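Local coordinates for protein 5-formaminoimidazole-4-carboxamide-1-(beta)-D-ribofuranosyl 5'-monophosphate synthetase (Methanocaldococcus jannaschii, PDB 2R7L) that catalyses the ATP- and formate-dependent formylation of AICAR to FAICAR, a folate-independent step of purine biosynthesis, as a homohexameric ATP-grasp ligase, at residues R228-I233 / P251-T256; T152-F157 / H197-V202; K37-S42 / I343-K348. All blocks are in the same frame, centred on the assembly; numbering follows the deposited sequence.

Contact 1: R228-I233 / P251-T256. With ATP (adenosine-5'-triphosphate), chain E; AMZ (aminoimidazole 4-carboxamide ribonucleotide), chain F.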
loop_
_atom_site.group_PDB
_atom_site.type_symbol
_atom_site.label_atom_id
_atom_site.label_comp_id
_atom_site.label_asym_id
_atom_site.label_seq_id
_atom_site.Cartn_x
_atom_site.Cartn_y
_atom_site.Cartn_z
ATOM N N ARG A 228 -16.220 -23.530 12.577
ATOM C CA ARG A 228 -16.967 -24.179 11.510
ATOM C C ARG A 228 -18.396 -23.678 11.461
ATOM O O ARG A 228 -18.962 -23.286 12.484
ATOM C CB ARG A 228 -16.990 -25.694 11.708
ATOM C CG ARG A 228 -15.631 -26.343 11.818
ATOM C CD ARG A 228 -14.802 -26.058 10.585
ATOM N NE ARG A 228 -13.885 -27.150 10.292
ATOM C CZ ARG A 228 -12.693 -26.997 9.728
ATOM N NH1 ARG A 228 -12.260 -25.788 9.397
ATOM N NH2 ARG A 228 -11.930 -28.058 9.499
ATOM N N TYR A 229 -18.971 -23.711 10.262
ATOM C CA TYR A 229 -20.365 -23.360 10.030
ATOM C C TYR A 229 -20.941 -24.585 9.340
ATOM O O TYR A 229 -20.704 -24.812 8.147
ATOM C CB TYR A 229 -20.453 -22.126 9.132
ATOM C CG TYR A 229 -21.749 -21.367 9.200
ATOM C CD1 TYR A 229 -22.450 -21.267 10.388
ATOM C CD2 TYR A 229 -22.252 -20.710 8.088
ATOM C CE1 TYR A 229 -23.620 -20.568 10.465
ATOM C CE2 TYR A 229 -23.431 -19.990 8.159
ATOM C CZ TYR A 229 -24.107 -19.931 9.355
ATOM O OH TYR A 229 -25.284 -19.236 9.460
ATOM N N GLU A 230 -21.677 -25.385 10.108
ATOM C CA GLU A 230 -22.094 -26.719 9.682
ATOM C C GLU A 230 -23.618 -26.855 9.557
ATOM O O GLU A 230 -24.367 -26.248 10.314
ATOM C CB GLU A 230 -21.507 -27.764 10.638
ATOM C CG GLU A 230 -19.989 -27.875 10.522
ATOM C CD GLU A 230 -19.323 -28.510 11.724
ATOM O OE1 GLU A 230 -19.923 -28.509 12.824
ATOM O OE2 GLU A 230 -18.182 -28.999 11.565
ATOM N N SER A 231 -24.059 -27.627 8.568
ATOM C CA SER A 231 -25.480 -27.874 8.328
ATOM C C SER A 231 -25.764 -29.376 8.518
ATOM O O SER A 231 -25.016 -30.202 8.017
ATOM C CB SER A 231 -25.844 -27.444 6.908
ATOM O OG SER A 231 -27.250 -27.408 6.713
ATOM N N ASN A 232 -26.858 -29.733 9.191
ATOM C CA ASN A 232 -27.913 -28.793 9.563
ATOM C C ASN A 232 -27.755 -28.236 10.969
ATOM O O ASN A 232 -28.506 -27.355 11.387
ATOM C CB ASN A 232 -29.290 -29.457 9.408
ATOM C CG ASN A 232 -29.560 -30.525 10.468
ATOM O OD1 ASN A 232 -28.824 -30.656 11.447
ATOM N ND2 ASN A 232 -30.629 -31.290 10.272
ATOM N N ILE A 233 -26.752 -28.719 11.688
ATOM C CA ILE A 233 -26.669 -28.437 13.113
ATOM C C ILE A 233 -26.803 -26.949 13.421
ATOM O O ILE A 233 -27.605 -26.565 14.269
ATOM C CB ILE A 233 -25.384 -29.016 13.740
ATOM C CG1 ILE A 233 -25.390 -28.805 15.263
ATOM C CG2 ILE A 233 -24.147 -28.416 13.096
ATOM C CD1 ILE A 233 -26.551 -29.496 15.971
ATOM N N PRO A 251 -29.638 -34.064 13.983
ATOM C CA PRO A 251 -28.539 -33.187 13.596
ATOM C C PRO A 251 -27.610 -33.837 12.579
ATOM O O PRO A 251 -27.397 -35.052 12.603
ATOM C CB PRO A 251 -27.786 -32.958 14.912
ATOM C CG PRO A 251 -28.112 -34.156 15.749
ATOM C CD PRO A 251 -29.529 -34.508 15.385
ATOM N N SER A 252 -27.081 -33.022 11.680
ATOM C CA SER A 252 -25.975 -33.430 10.835
ATOM C C SER A 252 -24.897 -32.358 10.919
ATOM O O SER A 252 -25.169 -31.228 11.328
ATOM C CB SER A 252 -26.434 -33.635 9.396
ATOM O OG SER A 252 -27.277 -32.579 8.992
ATOM N N TYR A 253 -23.678 -32.720 10.541
ATOM C CA TYR A 253 -22.524 -31.850 10.739
ATOM C C TYR A 253 -21.726 -31.682 9.445
ATOM O O TYR A 253 -20.505 -31.800 9.432
ATOM C CB TYR A 253 -21.650 -32.407 11.868
ATOM C CG TYR A 253 -22.365 -32.434 13.205
ATOM C CD1 TYR A 253 -22.098 -31.473 14.174
ATOM C CD2 TYR A 253 -23.322 -33.408 13.490
ATOM C CE1 TYR A 253 -22.751 -31.485 15.392
ATOM C CE2 TYR A 253 -23.990 -33.423 14.713
ATOM C CZ TYR A 253 -23.696 -32.461 15.656
ATOM O OH TYR A 253 -24.346 -32.461 16.868
ATOM N N VAL A 254 -22.437 -31.405 8.357
ATOM C CA VAL A 254 -21.815 -31.211 7.056
ATOM C C VAL A 254 -21.172 -29.822 6.958
ATOM O O VAL A 254 -21.865 -28.807 7.082
ATOM C CB VAL A 254 -22.861 -31.338 5.936
ATOM C CG1 VAL A 254 -22.201 -31.185 4.570
ATOM C CG2 VAL A 254 -23.594 -32.669 6.038
ATOM N N ILE A 255 -19.857 -29.772 6.730
ATOM C CA ILE A 255 -19.165 -28.483 6.614
ATOM C C ILE A 255 -19.713 -27.669 5.453
ATOM O O ILE A 255 -19.741 -28.138 4.309
ATOM C CB ILE A 255 -17.620 -28.621 6.480
ATOM C CG1 ILE A 255 -16.949 -27.263 6.685
ATOM C CG2 ILE A 255 -17.223 -29.203 5.122
ATOM C CD1 ILE A 255 -17.189 -26.669 8.065
ATOM N N THR A 256 -20.165 -26.451 5.747
ATOM C CA THR A 256 -20.681 -25.582 4.695
ATOM C C THR A 256 -19.935 -24.249 4.570
ATOM O O THR A 256 -20.096 -23.538 3.580
ATOM C CB THR A 256 -22.190 -25.299 4.853
ATOM O OG1 THR A 256 -22.420 -24.455 5.990
ATOM C CG2 THR A 256 -22.959 -26.595 5.006
HETATM P PG ATP E . -14.589 -31.531 8.525
HETATM O O1G ATP E . -13.507 -31.768 7.496
HETATM O O2G ATP E . -14.200 -30.569 9.630
HETATM O O3G ATP E . -15.946 -31.259 7.922
HETATM P PB ATP E . -13.678 -33.582 10.284
HETATM O O1B ATP E . -12.426 -32.741 10.249
HETATM O O2B ATP E . -13.557 -35.067 10.020
HETATM O O3B ATP E . -14.764 -32.975 9.249
HETATM P PA ATP E . -15.361 -34.354 12.488
HETATM O O1A ATP E . -14.592 -35.136 13.521
HETATM O O2A ATP E . -16.232 -35.028 11.462
HETATM O O3A ATP E . -14.328 -33.348 11.746
HETATM O "O5'" ATP E . -16.277 -33.313 13.288
HETATM C "C5'" ATP E . -17.378 -32.704 12.634
HETATM C "C4'" ATP E . -18.044 -31.764 13.625
HETATM O "O4'" ATP E . -18.631 -32.506 14.700
HETATM C "C3'" ATP E . -17.060 -30.813 14.283
HETATM O "O3'" ATP E . -16.851 -29.632 13.503
HETATM C "C2'" ATP E . -17.723 -30.516 15.614
HETATM O "O2'" ATP E . -18.664 -29.452 15.473
HETATM C "C1'" ATP E . -18.481 -31.798 15.935
HETATM N N9 ATP E . -17.634 -32.609 16.829
HETATM C C8 ATP E . -16.688 -33.475 16.416
HETATM N N7 ATP E . -16.071 -34.056 17.474
HETATM C C5 ATP E . -16.641 -33.570 18.593
HETATM C C6 ATP E . -16.470 -33.779 20.048
HETATM N N6 ATP E . -15.541 -34.639 20.532
HETATM N N1 ATP E . -17.261 -33.064 20.872
HETATM C C2 ATP E . -18.186 -32.197 20.402
HETATM N N3 ATP E . -18.400 -31.969 19.096
HETATM C C4 ATP E . -17.663 -32.604 18.161
HETATM O O5 AMZ F . -14.427 -24.944 4.638
HETATM C C6 AMZ F . -14.004 -25.939 5.233
HETATM N N2 AMZ F . -13.709 -25.970 6.529
HETATM C C3A AMZ F . -13.797 -27.252 4.495
HETATM C C7A AMZ F . -13.446 -28.471 5.047
HETATM N N3 AMZ F . -13.211 -28.745 6.332
HETATM N N1 AMZ F . -13.949 -27.419 3.188
HETATM C C5 AMZ F . -13.691 -28.707 2.924
HETATM N N AMZ F . -13.387 -29.346 4.060
HETATM C C1 AMZ F . -13.028 -30.779 4.188
HETATM C C2 AMZ F . -14.248 -31.682 4.377
HETATM C C3 AMZ F . -14.473 -32.269 2.996
HETATM O O2 AMZ F . -14.930 -33.614 3.125
HETATM O O1 AMZ F . -13.884 -32.718 5.297
HETATM O O AMZ F . -12.436 -31.114 2.921
HETATM C C AMZ F . -13.064 -32.294 2.410
HETATM C C4 AMZ F . -13.075 -32.158 0.875
HETATM O O3 AMZ F . -13.757 -30.967 0.493
HETATM P P AMZ F . -14.766 -30.998 -0.724
HETATM O OP1 AMZ F . -14.141 -31.273 -2.044
HETATM O O4 AMZ F . -15.879 -32.109 -0.392
HETATM O OP2 AMZ F . -15.541 -29.575 -0.738
#
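Tyr229 O is gripped twice by Thr256: the backbone N reaches it in the carbonyl plane at 3.0 Å, while OG1 comes from above that plane at 2.8 Å. With OG1 set between its backbone N and carbonyl carbon (chi1 70°), Thr256 brings hydroxyl and amide to one oxygen. Next along, Ser231 and Val254 form an antiparallel hydrogen-bonded pair, and beyond the cis peptide preceding Asn232 side chains join in. Ser252 OG accepts from Asn232 N and also bonds Glu302 of a second subunit; Asn232 OD1 receives Ser252 N at 2.9 Å from above its amide plane, and Ile233 N bonds Ser252 O. Ile233 lays CB over one face of the Tyr253 ring, a CH-pi contact 4.2 Å from the centroid.

On the side holding Glu230 and Ile255 lie ATP and AMZ. Glu230 OE1 accepts from ATP O2' at 3.1 Å; OE2 faces O3', but so closely that the detail is doubtful. Ile255 CD1 packs 3.5 Å from Arg228 CD; one face of the guanidinium meets AMZ N2, NE and NH2 make weak bonds to ATP O2G, and NH1 and NH2 salt-bridge Asp226 and Asp316. A leucine in place of Arg228 would probably leave those two aspartates without their mate and the gamma-phosphate without this cationic neighbour.

The contact joins strand 219-230 to strand 253-263, outermost within this chain in the five-stranded antiparallel sheet, just before helix 233-236; the second subunit packs on Ser231 and Val254 and shares backbone bonds with Thr256, and Arg238 of a third subunit salt-bridges Glu230.

Contact 2: T152-F157 / H197-V202. With ATP (adenosine-5'-triphosphate), chain E.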
loop_
_atom_site.group_PDB
_atom_site.type_symbol
_atom_site.label_atom_id
_atom_site.label_comp_id
_atom_site.label_asym_id
_atom_site.label_seq_id
_atom_site.Cartn_x
_atom_site.Cartn_y
_atom_site.Cartn_z
ATOM N N THR A 152 -22.214 -37.716 28.059
ATOM C CA THR A 152 -22.660 -37.368 26.724
ATOM C C THR A 152 -21.539 -37.686 25.741
ATOM O O THR A 152 -20.366 -37.400 25.996
ATOM C CB THR A 152 -23.093 -35.891 26.630
ATOM O OG1 THR A 152 -24.061 -35.624 27.649
ATOM C CG2 THR A 152 -23.719 -35.593 25.274
ATOM N N VAL A 153 -21.896 -38.320 24.633
ATOM C CA VAL A 153 -20.905 -38.697 23.646
ATOM C C VAL A 153 -21.370 -38.291 22.263
ATOM O O VAL A 153 -22.568 -38.095 22.034
ATOM C CB VAL A 153 -20.616 -40.224 23.658
ATOM C CG1 VAL A 153 -19.954 -40.641 24.961
ATOM C CG2 VAL A 153 -21.886 -41.019 23.418
ATOM N N ILE A 154 -20.417 -38.154 21.345
ATOM C CA ILE A 154 -20.749 -38.002 19.938
ATOM C C ILE A 154 -20.299 -39.268 19.224
ATOM O O ILE A 154 -19.263 -39.848 19.560
ATOM C CB ILE A 154 -20.103 -36.729 19.312
ATOM C CG1 ILE A 154 -20.547 -36.547 17.855
ATOM C CG2 ILE A 154 -18.595 -36.784 19.424
ATOM C CD1 ILE A 154 -20.271 -35.154 17.292
ATOM N N VAL A 155 -21.091 -39.716 18.260
ATOM C CA VAL A 155 -20.779 -40.955 17.564
ATOM C C VAL A 155 -20.575 -40.702 16.078
ATOM O O VAL A 155 -21.469 -40.200 15.396
ATOM C CB VAL A 155 -21.871 -42.033 17.779
ATOM C CG1 VAL A 155 -21.390 -43.369 17.250
ATOM C CG2 VAL A 155 -22.219 -42.149 19.260
ATOM N N LYS A 156 -19.390 -41.068 15.595
ATOM C CA LYS A 156 -18.974 -40.796 14.223
ATOM C C LYS A 156 -18.837 -42.077 13.397
ATOM O O LYS A 156 -18.580 -43.153 13.940
ATOM C CB LYS A 156 -17.644 -40.038 14.230
ATOM C CG LYS A 156 -17.671 -38.753 15.036
ATOM C CD LYS A 156 -16.282 -38.155 15.170
ATOM C CE LYS A 156 -16.346 -36.773 15.801
ATOM N NZ LYS A 156 -14.999 -36.236 16.169
ATOM N N PHE A 157 -19.007 -41.949 12.082
ATOM C CA PHE A 157 -18.902 -43.085 11.169
ATOM C C PHE A 157 -18.077 -42.730 9.933
ATOM O O PHE A 157 -16.916 -43.127 9.808
ATOM C CB PHE A 157 -20.296 -43.563 10.752
ATOM C CG PHE A 157 -21.230 -43.790 11.907
ATOM C CD1 PHE A 157 -22.021 -42.760 12.390
ATOM C CD2 PHE A 157 -21.316 -45.031 12.513
ATOM C CE1 PHE A 157 -22.880 -42.964 13.458
ATOM C CE2 PHE A 157 -22.174 -45.243 13.579
ATOM C CZ PHE A 157 -22.956 -44.206 14.053
ATOM N N HIS A 197 -17.414 -44.956 15.902
ATOM C CA HIS A 197 -16.435 -44.352 16.793
ATOM C C HIS A 197 -17.145 -43.458 17.806
ATOM O O HIS A 197 -17.812 -42.490 17.439
ATOM C CB HIS A 197 -15.388 -43.559 16.005
ATOM C CG HIS A 197 -14.388 -42.855 16.871
ATOM N ND1 HIS A 197 -13.298 -43.495 17.421
ATOM C CD2 HIS A 197 -14.316 -41.568 17.285
ATOM C CE1 HIS A 197 -12.596 -42.631 18.134
ATOM N NE2 HIS A 197 -13.192 -41.454 18.068
ATOM N N ILE A 198 -16.993 -43.793 19.081
ATOM C CA ILE A 198 -17.690 -43.104 20.156
ATOM C C ILE A 198 -16.690 -42.334 20.988
ATOM O O ILE A 198 -15.735 -42.918 21.503
ATOM C CB ILE A 198 -18.411 -44.114 21.088
ATOM C CG1 ILE A 198 -19.266 -45.089 20.269
ATOM C CG2 ILE A 198 -19.241 -43.389 22.148
ATOM C CD1 ILE A 198 -19.838 -46.239 21.078
ATOM N N GLU A 199 -16.900 -41.026 21.127
ATOM C CA GLU A 199 -16.021 -40.229 21.979
ATOM C C GLU A 199 -16.770 -39.195 22.799
ATOM O O GLU A 199 -17.890 -38.801 22.477
ATOM C CB GLU A 199 -14.911 -39.544 21.159
ATOM C CG GLU A 199 -15.421 -38.612 20.059
ATOM C CD GLU A 199 -14.301 -37.841 19.365
ATOM O OE1 GLU A 199 -13.167 -38.362 19.285
ATOM O OE2 GLU A 199 -14.557 -36.711 18.895
ATOM N N GLU A 200 -16.119 -38.757 23.865
ATOM C CA GLU A 200 -16.641 -37.714 24.719
ATOM C C GLU A 200 -17.124 -36.509 23.911
ATOM O O GLU A 200 -16.392 -35.970 23.085
ATOM C CB GLU A 200 -15.545 -37.280 25.687
ATOM C CG GLU A 200 -15.875 -36.048 26.493
ATOM C CD GLU A 200 -14.709 -35.593 27.331
ATOM O OE1 GLU A 200 -13.581 -36.091 27.107
ATOM O OE2 GLU A 200 -14.921 -34.744 28.220
ATOM N N TYR A 201 -18.365 -36.096 24.138
ATOM C CA TYR A 201 -18.844 -34.852 23.565
ATOM C C TYR A 201 -18.209 -33.725 24.373
ATOM O O TYR A 201 -18.487 -33.585 25.568
ATOM C CB TYR A 201 -20.373 -34.765 23.623
ATOM C CG TYR A 201 -20.926 -33.631 22.792
ATOM C CD1 TYR A 201 -21.439 -33.864 21.523
ATOM C CD2 TYR A 201 -20.910 -32.320 23.265
ATOM C CE1 TYR A 201 -21.938 -32.830 20.748
ATOM C CE2 TYR A 201 -21.409 -31.272 22.498
ATOM C CZ TYR A 201 -21.916 -31.536 21.238
ATOM O OH TYR A 201 -22.412 -30.514 20.464
ATOM N N VAL A 202 -17.325 -32.949 23.743
ATOM C CA VAL A 202 -16.697 -31.827 24.437
ATOM C C VAL A 202 -17.566 -30.591 24.272
ATOM O O VAL A 202 -17.951 -30.240 23.160
ATOM C CB VAL A 202 -15.267 -31.544 23.925
ATOM C CG1 VAL A 202 -14.710 -30.277 24.573
ATOM C CG2 VAL A 202 -14.347 -32.748 24.205
HETATM P PG ATP E . -14.589 -31.531 8.525
HETATM O O1G ATP E . -13.507 -31.768 7.496
HETATM O O2G ATP E . -14.200 -30.569 9.630
HETATM O O3G ATP E . -15.946 -31.259 7.922
HETATM P PB ATP E . -13.678 -33.582 10.284
HETATM O O1B ATP E . -12.426 -32.741 10.249
HETATM O O2B ATP E . -13.557 -35.067 10.020
HETATM O O3B ATP E . -14.764 -32.975 9.249
HETATM P PA ATP E . -15.361 -34.354 12.488
HETATM O O1A ATP E . -14.592 -35.136 13.521
HETATM O O2A ATP E . -16.232 -35.028 11.462
HETATM O O3A ATP E . -14.328 -33.348 11.746
HETATM O "O5'" ATP E . -16.277 -33.313 13.288
HETATM C "C5'" ATP E . -17.378 -32.704 12.634
HETATM C "C4'" ATP E . -18.044 -31.764 13.625
HETATM O "O4'" ATP E . -18.631 -32.506 14.700
HETATM C "C3'" ATP E . -17.060 -30.813 14.283
HETATM O "O3'" ATP E . -16.851 -29.632 13.503
HETATM C "C2'" ATP E . -17.723 -30.516 15.614
HETATM O "O2'" ATP E . -18.664 -29.452 15.473
HETATM C "C1'" ATP E . -18.481 -31.798 15.935
HETATM N N9 ATP E . -17.634 -32.609 16.829
HETATM C C8 ATP E . -16.688 -33.475 16.416
HETATM N N7 ATP E . -16.071 -34.056 17.474
HETATM C C5 ATP E . -16.641 -33.570 18.593
HETATM C C6 ATP E . -16.470 -33.779 20.048
HETATM N N6 ATP E . -15.541 -34.639 20.532
HETATM N N1 ATP E . -17.261 -33.064 20.872
HETATM C C2 ATP E . -18.186 -32.197 20.402
HETATM N N3 ATP E . -18.400 -31.969 19.096
HETATM C C4 ATP E . -17.663 -32.604 18.161
#
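Lys156 reaches out from its strand, on the adenine side, to Glu199 on the neighbouring strand. Its CB lies 4.0 Å from His197 O, the acceptor of the Lys156 backbone N. CG leaves anti to the carbonyl carbon (chi1 -56°), and the chain stays extended from there. CD comes to 3.8 Å from ATP O1A and CE to 3.2 Å from ATP N7, and NZ ends among three acceptors: ATP N7 at 2.8 Å, ATP O1A at 2.9 Å, and Glu199 OE2, a salt bridge met 55° out of the carboxylate plane.

Glu199 OE2 is shared, for it also accepts ATP N6 at 2.8 Å; His197 NE2 sends a weak bond to OE1 in the plane of the imidazole. Ile154 CG2 lies beside Glu199 CG, and its CD1 rests against the adenine near N9. On the same side of the base, the Tyr201 ring has ATP C2 over its centre, 3.6 Å above its plane. Backbone groups finish the reading of the adenine edge, N6 giving to Glu200 O and Val202 N giving to N1.

Strands 153-156 and 197-200 are antiparallel, the inner pair of a four-stranded sheet, and Val153 and Val155 pack on Ile198 on the other face. This is the adenine pocket of the ATP-grasp fold, formed where strand 197-200 runs out into Tyr201 and Val202. One lysine ties the base to the alpha-phosphate, while its charge is shared with Glu199; that pairing probably keeps OE2 anionic and a strong acceptor for the exocyclic amine.

Contact 3: K37-S42 / I343-K348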
loop_
_atom_site.group_PDB
_atom_site.type_symbol
_atom_site.label_atom_id
_atom_site.label_comp_id
_atom_site.label_asym_id
_atom_site.label_seq_id
_atom_site.Cartn_x
_atom_site.Cartn_y
_atom_site.Cartn_z
ATOM N N LYS A 37 0.376 -16.036 -7.174
ATOM C CA LYS A 37 0.470 -14.885 -8.044
ATOM C C LYS A 37 1.098 -13.706 -7.304
ATOM O O LYS A 37 1.976 -13.034 -7.835
ATOM C CB LYS A 37 -0.917 -14.490 -8.558
ATOM C CG LYS A 37 -1.539 -15.488 -9.518
ATOM C CD LYS A 37 -1.097 -15.255 -10.944
ATOM C CE LYS A 37 -1.777 -14.030 -11.532
ATOM N NZ LYS A 37 -1.467 -13.861 -12.976
ATOM N N LEU A 38 0.643 -13.464 -6.077
ATOM C CA LEU A 38 1.125 -12.335 -5.276
ATOM C C LEU A 38 2.610 -12.461 -4.965
ATOM O O LEU A 38 3.276 -11.457 -4.707
ATOM C CB LEU A 38 0.327 -12.194 -3.963
ATOM C CG LEU A 38 -1.077 -11.578 -4.035
ATOM C CD1 LEU A 38 -1.800 -11.712 -2.697
ATOM C CD2 LEU A 38 -1.033 -10.120 -4.467
ATOM N N GLU A 39 3.128 -13.690 -4.975
ATOM C CA GLU A 39 4.563 -13.910 -4.734
ATOM C C GLU A 39 5.381 -13.965 -6.033
ATOM O O GLU A 39 6.597 -14.122 -6.003
ATOM C CB GLU A 39 4.789 -15.177 -3.904
ATOM C CG GLU A 39 4.318 -15.045 -2.451
ATOM C CD GLU A 39 5.147 -14.053 -1.657
ATOM O OE1 GLU A 39 6.386 -14.223 -1.605
ATOM O OE2 GLU A 39 4.565 -13.107 -1.083
ATOM N N GLY A 40 4.706 -13.845 -7.172
ATOM C CA GLY A 40 5.398 -13.725 -8.451
ATOM C C GLY A 40 5.363 -14.963 -9.316
ATOM O O GLY A 40 5.923 -14.973 -10.409
ATOM N N PHE A 41 4.696 -16.009 -8.837
ATOM C CA PHE A 41 4.598 -17.248 -9.591
ATOM C C PHE A 41 3.533 -17.155 -10.659
ATOM O O PHE A 41 2.561 -16.418 -10.517
ATOM C CB PHE A 41 4.257 -18.422 -8.671
ATOM C CG PHE A 41 5.345 -18.783 -7.720
ATOM C CD1 PHE A 41 6.310 -19.709 -8.072
ATOM C CD2 PHE A 41 5.395 -18.210 -6.464
ATOM C CE1 PHE A 41 7.316 -20.055 -7.181
ATOM C CE2 PHE A 41 6.391 -18.543 -5.574
ATOM C CZ PHE A 41 7.356 -19.465 -5.932
ATOM N N SER A 42 3.739 -17.892 -11.744
ATOM C CA SER A 42 2.658 -18.198 -12.655
ATOM C C SER A 42 1.978 -19.461 -12.100
ATOM O O SER A 42 2.642 -20.326 -11.536
ATOM C CB SER A 42 3.187 -18.434 -14.068
ATOM O OG SER A 42 2.119 -18.482 -14.998
ATOM N N ILE A 343 2.452 -20.224 1.927
ATOM C CA ILE A 343 2.986 -21.413 1.262
ATOM C C ILE A 343 3.897 -20.988 0.096
ATOM O O ILE A 343 5.053 -21.403 0.020
ATOM C CB ILE A 343 1.844 -22.329 0.760
ATOM C CG1 ILE A 343 1.140 -23.002 1.947
ATOM C CG2 ILE A 343 2.359 -23.368 -0.235
ATOM C CD1 ILE A 343 -0.229 -23.553 1.617
ATOM N N ALA A 344 3.371 -20.133 -0.780
ATOM C CA ALA A 344 4.096 -19.637 -1.957
ATOM C C ALA A 344 5.427 -18.989 -1.597
ATOM O O ALA A 344 6.423 -19.174 -2.284
ATOM C CB ALA A 344 3.243 -18.667 -2.723
ATOM N N ARG A 345 5.433 -18.240 -0.505
ATOM C CA ARG A 345 6.626 -17.574 -0.048
ATOM C C ARG A 345 7.704 -18.572 0.364
ATOM O O ARG A 345 8.876 -18.389 0.040
ATOM C CB ARG A 345 6.285 -16.649 1.118
ATOM C CG ARG A 345 7.495 -16.100 1.830
ATOM C CD ARG A 345 7.093 -14.906 2.656
ATOM N NE ARG A 345 6.274 -14.001 1.857
ATOM C CZ ARG A 345 5.492 -13.053 2.359
ATOM N NH1 ARG A 345 5.408 -12.884 3.671
ATOM N NH2 ARG A 345 4.783 -12.284 1.543
ATOM N N GLU A 346 7.309 -19.620 1.081
ATOM C CA GLU A 346 8.252 -20.651 1.494
ATOM C C GLU A 346 8.838 -21.287 0.244
ATOM O O GLU A 346 10.024 -21.576 0.187
ATOM C CB GLU A 346 7.585 -21.707 2.390
ATOM C CG GLU A 346 8.562 -22.516 3.283
ATOM C CD GLU A 346 9.065 -21.727 4.480
ATOM O OE1 GLU A 346 8.764 -20.512 4.577
ATOM O OE2 GLU A 346 9.763 -22.316 5.338
ATOM N N ILE A 347 8.006 -21.487 -0.768
ATOM C CA ILE A 347 8.495 -22.019 -2.030
ATOM C C ILE A 347 9.489 -21.039 -2.669
ATOM O O ILE A 347 10.591 -21.434 -3.057
ATOM C CB ILE A 347 7.346 -22.377 -2.987
ATOM C CG1 ILE A 347 6.493 -23.508 -2.379
ATOM C CG2 ILE A 347 7.897 -22.812 -4.333
ATOM C CD1 ILE A 347 5.274 -23.918 -3.217
ATOM N N LYS A 348 9.106 -19.761 -2.739
ATOM C CA LYS A 348 9.972 -18.704 -3.255
ATOM C C LYS A 348 11.327 -18.729 -2.555
ATOM O O LYS A 348 12.358 -18.924 -3.193
ATOM C CB LYS A 348 9.303 -17.338 -3.075
ATOM C CG LYS A 348 9.919 -16.207 -3.884
ATOM C CD LYS A 348 9.293 -14.880 -3.493
ATOM C CE LYS A 348 9.442 -13.853 -4.587
ATOM N NZ LYS A 348 8.546 -12.681 -4.374
HETATM O O HOH W 1 8.121 -12.060 -1.197
#
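Phe41 presses the edge of its ring against helix 339-353, with Lys348 N near the ring plane, CE2 3.4 Å from Ala344 O and CZ 3.7 Å from Ile347 CG2. Beside it the methyl of Ala344 meets Glu39 CG at 3.8 Å. Ile21 of strand 20-24 touches Phe41, Ala344 and Ile347, making this the apolar, buried half of the contact.

The chain gets from Glu39 to Phe41 through a Schellman motif that ends helix 29-38: Gly40 takes positive phi (106°), and its N bonds back to Lys37 O. The turn sets Glu39 and Phe41 against one face of helix 339-353, joining the parallel-sheet domain near the N-terminus to a helix late in the chain.

The other half is polar, a salt-bridge network of Glu39, Arg345 and Lys348, and water enters it. Glu39, bent at chi2 (-67°), salt-bridges Arg345, NH2 to OE2 at 2.8 Å; the two flat groups stand 61° apart, and NE adds a weak bond to OE1. OE2 also takes a bond from Gln341. Lys348, extended beyond CG, crosses the glutamate at about a right angle and gives NZ to Glu39 O at 2.9 Å, above the carbonyl plane. Its salt bridge to OE1 is long, 3.8 Å from NZ, and a water spans the two, donating to OE1 and accepting from NZ.

How the contacts relate
Contacts 1 and 2 line different parts of one ATP site, their centres about 16 Å apart: the adenine and alpha-phosphate fall to contact 2, the ribose and gamma-phosphate to contact 1, and AMZ to contact 1 alone. Both are strand pairings, in different antiparallel sheets, and both touch the third subunit. Contact 3 lies on the opposite side of the chain's centre, about 33 and 41 Å from them between centres, away from the ligands. All three are largely buried, but contact 3 has a water and the partly exposed Arg345 and Lys348 on its polar side. It joins a helix end to a helix, so paired backbone bonds give way to a hydrophobic patch and an ion network.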